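Local coordinates for protein uncharacterized HTH-type transcriptional regulator YydK (PDB 3BWG) that probably binds DNA through a GntR-type helix-turn-helix domain and regulates transcription, with a UTRA domain attached, at residues R130-G134 and Q135-Y139; I221-Y225 and E226-F230. One frame throughout, in Å; residues are numbered along the deposited sequence.

Both contacts belong to the UTRA domain and reach one antiparallel sheet, in which strands 135-145 and 215-224 are neighbours; their centres lie about 9 Å apart. Contact 1 is a hairpin whose second strand, 135-145, runs beside strand 215-224, the strand that leads into contact 2. Two bonds probably join them: Leu-137 O to Asn-224 N at 2.9 Å through the backbone, and Thr-136 OG1 to Asn-224 ND2, also at 2.9 Å, through side chains. Asn-224 thus ties the hairpin to the turn that it opens itself. The 1,2-ethanediol molecules at contact 2 probably come from the crystallisation liquor.

Contact 1: R130-G134 and Q135-Y139; sequences RYING and QTLCY
Arg-130 and Cys-138 face each other as an antiparallel hydrogen-bonded pair, Arg-130 N giving a nearly straight bond to Cys-138 O at 2.9 Å. The carbonyl of Arg-130 receives Leu-137 N at 2.8 Å and, more weakly, Cys-138 N, so two residues stand opposite one: a classic beta bulge. Beyond it Ile-132 N meets Gln-135 O at 2.8 Å, and a type I' turn, Ile-132 to Gln-135, closes the hairpin. Asn-133 and Gly-134 both have positive phi, a backbone shape that asparagine and glycine adopt readily.

The bulge lets Leu-137 point toward the first strand, where its CB lies 3.7 Å from Ile-132 CG1, the two aliphatic chains crossing at about a right angle. Beside them Cys-138 SG rests against the methylene stem of Arg-130, 3.6 Å from CG; the guanidinium travels on to Glu-91, in a salt bridge, and to Ser-97. Tyr-131 has CG beside the backbone N (chi1 -57°), which brings CE1 within 3.6 Å of the Thr-136 methyl CG2, in an oblique approach. An alanine in place of Tyr-131 is likely to leave that methyl without its aromatic neighbour and open a gap beside it, although CB would still touch the carbonyl of Gln-135. Threonine suits its position by using both branches: while CG2 meets the ring, OG1 bonds Leu-193 O at the end of helix 187-193.

Strand 95-105 borders the hairpin on the Tyr-131 side, through Thr-96, and strand 215-224 on the other, where Leu-137 and Tyr-139 pair with Asn-224 and Ser-222.

Contact 2: I221-Y225 and E226-F230; sequences ISYNY and EQSQF. With EDO (1,2-ethanediol), chain I; EDO (1,2-ethanediol), chain H.
Asn-224 O is gripped by two donors, Gln-227 N at 3.0 Å and Ser-228 OG at 2.9 Å, which reach it from opposite faces of its carbonyl plane. The first bond closes a type I beta turn, Asn-224 to Gln-227, that follows on from strand 215-224. Asparagine suits the first position because its side chain adds a second acceptor: with CG anti to the backbone N (chi1 179°), OD1 accepts Glu-226 N at 2.8 Å, as in an Asx turn. Its ND2 is held by Thr-136 of the adjacent strand, while Gln-227 CG packs close beside it. One water joins ND2, Glu-226 OE1 and Gln-227 NE2, linking three side chains around the turn.

Glu-226 lies alongside Tyr-225, its CG over the ring face in a CH-pi contact, 3.8 Å from the centroid, so that its aliphatic stem is used while the carboxylate runs on to the water. Serine suits its place because the hydroxyl of Ser-228, set between the backbone N and the carbonyl carbon (chi1 65°), can donate to Asn-224 O; OG also accepts from O1 of a 1,2-ethanediol whose O2 donates to Tyr-223 O. Past the turn the chain heads for the second subunit, with which Phe-230 forms an antiparallel pairing. The Phe-230 ring meets Tyr-223 in a T-shaped stack, planes at 70°; its CZ stands over the centre of the tyrosine ring, while Ile-221 CG2 lies against the opposite face, toward its rim.

Contact 1: R130-G134 and Q135-Y139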
loop_
_atom_site.group_PDB
_atom_site.type_symbol
_atom_site.label_atom_id
_atom_site.label_comp_id
_atom_site.label_asym_id
_atom_site.label_seq_id
_atom_site.Cartn_x
_atom_site.Cartn_y
_atom_site.Cartn_z
ATOM N N ARG B 130 -20.542 -3.867 -7.297
ATOM C CA ARG B 130 -20.661 -3.402 -5.919
ATOM C C ARG B 130 -21.006 -1.911 -5.870
ATOM O O ARG B 130 -20.696 -1.185 -6.808
ATOM C CB ARG B 130 -19.414 -3.766 -5.115
ATOM C CG ARG B 130 -18.877 -5.168 -5.418
ATOM C CD ARG B 130 -17.856 -5.593 -4.359
ATOM N NE ARG B 130 -18.566 -5.834 -3.081
ATOM C CZ ARG B 130 -17.960 -5.932 -1.899
ATOM N NH1 ARG B 130 -16.629 -5.823 -1.828
ATOM N NH2 ARG B 130 -18.679 -6.170 -0.794
ATOM N N TYR B 131 -21.695 -1.485 -4.800
ATOM C CA TYR B 131 -22.212 -0.112 -4.650
ATOM C C TYR B 131 -21.855 0.511 -3.290
ATOM O O TYR B 131 -21.884 -0.163 -2.253
ATOM C CB TYR B 131 -23.737 -0.061 -4.795
ATOM C CG TYR B 131 -24.283 -0.595 -6.089
ATOM C CD1 TYR B 131 -24.845 0.255 -7.052
ATOM C CD2 TYR B 131 -24.271 -1.965 -6.343
ATOM C CE1 TYR B 131 -25.365 -0.273 -8.281
ATOM C CE2 TYR B 131 -24.772 -2.495 -7.522
ATOM C CZ TYR B 131 -25.295 -1.671 -8.489
ATOM O OH TYR B 131 -25.753 -2.284 -9.639
ATOM N N ILE B 132 -21.510 1.794 -3.294
ATOM C CA ILE B 132 -21.297 2.536 -2.047
ATOM C C ILE B 132 -22.281 3.646 -2.046
ATOM O O ILE B 132 -22.270 4.500 -2.941
ATOM C CB ILE B 132 -19.829 3.076 -1.844
ATOM C CG1 ILE B 132 -19.106 3.394 -3.177
ATOM C CG2 ILE B 132 -19.029 2.096 -1.020
ATOM C CD1 ILE B 132 -19.249 4.834 -3.668
ATOM N N ASN B 133 -23.196 3.583 -1.081
ATOM C CA ASN B 133 -24.300 4.538 -0.962
ATOM C C ASN B 133 -25.063 4.784 -2.250
ATOM O O ASN B 133 -25.155 5.923 -2.710
ATOM C CB ASN B 133 -23.800 5.860 -0.360
ATOM C CG ASN B 133 -23.607 5.766 1.152
ATOM O OD1 ASN B 133 -24.588 5.736 1.917
ATOM N ND2 ASN B 133 -22.346 5.695 1.589
ATOM N N GLY B 134 -25.583 3.706 -2.843
ATOM C CA GLY B 134 -26.489 3.814 -4.002
ATOM C C GLY B 134 -25.806 4.099 -5.339
ATOM O O GLY B 134 -26.459 4.122 -6.391
ATOM N N GLN B 135 -24.494 4.314 -5.306
ATOM C CA GLN B 135 -23.735 4.571 -6.514
ATOM C C GLN B 135 -22.789 3.380 -6.747
ATOM O O GLN B 135 -22.401 2.676 -5.789
ATOM C CB GLN B 135 -23.000 5.900 -6.371
ATOM C CG GLN B 135 -23.929 7.106 -6.060
ATOM C CD GLN B 135 -24.760 7.549 -7.267
ATOM O OE1 GLN B 135 -24.365 7.351 -8.420
ATOM N NE2 GLN B 135 -25.918 8.155 -7.008
ATOM N N THR B 136 -22.466 3.108 -8.007
ATOM C CA THR B 136 -21.534 2.019 -8.336
ATOM C C THR B 136 -20.113 2.301 -7.839
ATOM O O THR B 136 -19.573 3.410 -8.021
ATOM C CB THR B 136 -21.487 1.724 -9.837
ATOM O OG1 THR B 136 -21.102 2.917 -10.519
ATOM C CG2 THR B 136 -22.840 1.285 -10.323
ATOM N N LEU B 137 -19.522 1.268 -7.220
ATOM C CA LEU B 137 -18.138 1.288 -6.754
ATOM C C LEU B 137 -17.197 0.563 -7.746
ATOM O O LEU B 137 -16.113 1.063 -8.113
ATOM C CB LEU B 137 -18.052 0.641 -5.358
ATOM C CG LEU B 137 -16.618 0.473 -4.814
ATOM C CD1 LEU B 137 -15.898 1.821 -4.664
ATOM C CD2 LEU B 137 -16.529 -0.300 -3.517
ATOM N N CYS B 138 -17.606 -0.631 -8.155
ATOM C CA CYS B 138 -16.767 -1.479 -8.961
ATOM C C CYS B 138 -17.547 -2.596 -9.616
ATOM O O CYS B 138 -18.698 -2.849 -9.277
ATOM C CB CYS B 138 -15.611 -2.073 -8.133
ATOM S SG CYS B 138 -16.125 -3.211 -6.803
ATOM N N TYR B 139 -16.873 -3.235 -10.560
ATOM C CA TYR B 139 -17.327 -4.376 -11.264
ATOM C C TYR B 139 -16.178 -5.363 -11.024
ATOM O O TYR B 139 -15.008 -5.031 -11.265
ATOM C CB TYR B 139 -17.481 -4.021 -12.769
ATOM C CG TYR B 139 -17.578 -5.238 -13.672
ATOM C CD1 TYR B 139 -18.593 -6.186 -13.482
ATOM C CD2 TYR B 139 -16.659 -5.457 -14.688
ATOM C CE1 TYR B 139 -18.673 -7.331 -14.259
ATOM C CE2 TYR B 139 -16.740 -6.599 -15.503
ATOM C CZ TYR B 139 -17.765 -7.533 -15.279
ATOM O OH TYR B 139 -17.886 -8.677 -16.062
#

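Contact 2: I221-Y225 and E226-F230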
loop_
_atom_site.group_PDB
_atom_site.type_symbol
_atom_site.label_atom_id
_atom_site.label_comp_id
_atom_site.label_asym_id
_atom_site.label_seq_id
_atom_site.Cartn_x
_atom_site.Cartn_y
_atom_site.Cartn_z
ATOM N N ILE B 221 -10.736 -6.387 -10.760
ATOM C CA ILE B 221 -11.699 -5.341 -10.427
ATOM C C ILE B 221 -11.453 -4.032 -11.169
ATOM O O ILE B 221 -10.319 -3.554 -11.285
ATOM C CB ILE B 221 -11.701 -5.080 -8.944
ATOM C CG1 ILE B 221 -11.861 -6.415 -8.172
ATOM C CG2 ILE B 221 -12.850 -4.059 -8.582
ATOM C CD1 ILE B 221 -11.979 -6.299 -6.665
ATOM N N SER B 222 -12.530 -3.482 -11.708
ATOM C CA SER B 222 -12.507 -2.156 -12.289
ATOM C C SER B 222 -13.370 -1.244 -11.422
ATOM O O SER B 222 -14.548 -1.525 -11.225
ATOM C CB SER B 222 -13.070 -2.199 -13.720
ATOM O OG SER B 222 -12.218 -2.964 -14.543
ATOM N N TYR B 223 -12.791 -0.146 -10.952
ATOM C CA TYR B 223 -13.513 0.816 -10.151
ATOM C C TYR B 223 -14.101 1.994 -10.940
ATOM O O TYR B 223 -13.554 2.415 -11.980
ATOM C CB TYR B 223 -12.607 1.321 -9.017
ATOM C CG TYR B 223 -12.211 0.233 -8.017
ATOM C CD1 TYR B 223 -12.991 0.004 -6.895
ATOM C CD2 TYR B 223 -11.055 -0.548 -8.194
ATOM C CE1 TYR B 223 -12.654 -1.012 -5.964
ATOM C CE2 TYR B 223 -10.688 -1.564 -7.264
ATOM C CZ TYR B 223 -11.499 -1.764 -6.136
ATOM O OH TYR B 223 -11.215 -2.738 -5.192
ATOM N N ASN B 224 -15.197 2.538 -10.417
ATOM C CA ASN B 224 -15.748 3.799 -10.887
ATOM C C ASN B 224 -14.868 4.981 -10.441
ATOM O O ASN B 224 -14.828 5.310 -9.242
ATOM C CB ASN B 224 -17.184 3.903 -10.332
ATOM C CG ASN B 224 -17.897 5.164 -10.712
ATOM O OD1 ASN B 224 -17.285 6.200 -11.029
ATOM N ND2 ASN B 224 -19.225 5.103 -10.655
ATOM N N TYR B 225 -14.166 5.613 -11.393
ATOM C CA TYR B 225 -13.258 6.723 -11.100
ATOM C C TYR B 225 -13.918 7.923 -10.404
ATOM O O TYR B 225 -13.240 8.711 -9.743
ATOM C CB TYR B 225 -12.499 7.176 -12.374
ATOM C CG TYR B 225 -13.267 8.102 -13.279
ATOM C CD1 TYR B 225 -13.001 9.460 -13.289
ATOM C CD2 TYR B 225 -14.262 7.616 -14.121
ATOM C CE1 TYR B 225 -13.712 10.342 -14.124
ATOM C CE2 TYR B 225 -15.005 8.479 -14.964
ATOM C CZ TYR B 225 -14.704 9.831 -14.959
ATOM O OH TYR B 225 -15.379 10.675 -15.782
ATOM N N GLU B 226 -15.234 8.043 -10.523
ATOM C CA GLU B 226 -15.944 9.155 -9.882
ATOM C C GLU B 226 -16.392 8.860 -8.462
ATOM O O GLU B 226 -16.910 9.751 -7.807
ATOM C CB GLU B 226 -17.226 9.560 -10.656
ATOM C CG GLU B 226 -17.130 9.643 -12.121
ATOM C CD GLU B 226 -18.351 10.381 -12.705
ATOM O OE1 GLU B 226 -19.513 9.915 -12.528
ATOM O OE2 GLU B 226 -18.124 11.454 -13.300
ATOM N N GLN B 227 -16.269 7.613 -8.010
ATOM C CA GLN B 227 -16.874 7.215 -6.720
ATOM C C GLN B 227 -15.837 6.529 -5.799
ATOM O O GLN B 227 -16.193 5.936 -4.769
ATOM C CB GLN B 227 -18.081 6.287 -6.920
ATOM C CG GLN B 227 -19.224 6.819 -7.790
ATOM C CD GLN B 227 -19.988 7.934 -7.109
ATOM O OE1 GLN B 227 -19.986 8.026 -5.898
ATOM N NE2 GLN B 227 -20.626 8.805 -7.896
ATOM N N SER B 228 -14.569 6.617 -6.164
ATOM C CA SER B 228 -13.512 5.897 -5.400
ATOM C C SER B 228 -12.162 6.596 -5.491
ATOM O O SER B 228 -11.864 7.291 -6.473
ATOM C CB SER B 228 -13.428 4.455 -5.876
ATOM O OG SER B 228 -13.002 4.450 -7.211
ATOM N N GLN B 229 -11.398 6.500 -4.414
ATOM C CA GLN B 229 -10.035 6.993 -4.362
ATOM C C GLN B 229 -9.505 6.298 -3.165
ATOM O O GLN B 229 -10.293 6.008 -2.259
ATOM C CB GLN B 229 -9.941 8.492 -4.135
ATOM C CG GLN B 229 -10.916 9.072 -3.107
ATOM C CD GLN B 229 -12.249 9.389 -3.724
ATOM O OE1 GLN B 229 -12.298 9.978 -4.804
ATOM N NE2 GLN B 229 -13.332 9.012 -3.069
ATOM N N PHE B 230 -8.181 6.064 -3.149
ATOM C CA PHE B 230 -7.541 5.087 -2.240
ATOM C C PHE B 230 -6.397 5.651 -1.427
ATOM O O PHE B 230 -5.702 6.537 -1.875
ATOM C CB PHE B 230 -7.062 3.835 -3.010
ATOM C CG PHE B 230 -8.160 3.199 -3.813
ATOM C CD1 PHE B 230 -8.961 2.200 -3.253
ATOM C CD2 PHE B 230 -8.408 3.616 -5.111
ATOM C CE1 PHE B 230 -10.034 1.661 -3.946
ATOM C CE2 PHE B 230 -9.476 3.056 -5.841
ATOM C CZ PHE B 230 -10.299 2.071 -5.215
HETATM C C1 EDO I . -10.838 5.150 -9.744
HETATM O O1 EDO I . -10.746 4.901 -8.374
HETATM C C2 EDO I . -11.296 3.848 -10.340
HETATM O O2 EDO I . -11.320 4.092 -11.716
HETATM C C1 EDO H . -12.946 -6.477 -13.798
HETATM O O1 EDO H . -12.976 -5.499 -14.831
HETATM C C2 EDO H . -13.729 -7.672 -14.287
HETATM O O2 EDO H . -12.915 -8.335 -15.263
HETATM O O HOH W 1 -20.737 7.985 -10.996
HETATM O O HOH W 2 -10.672 7.924 -8.660
#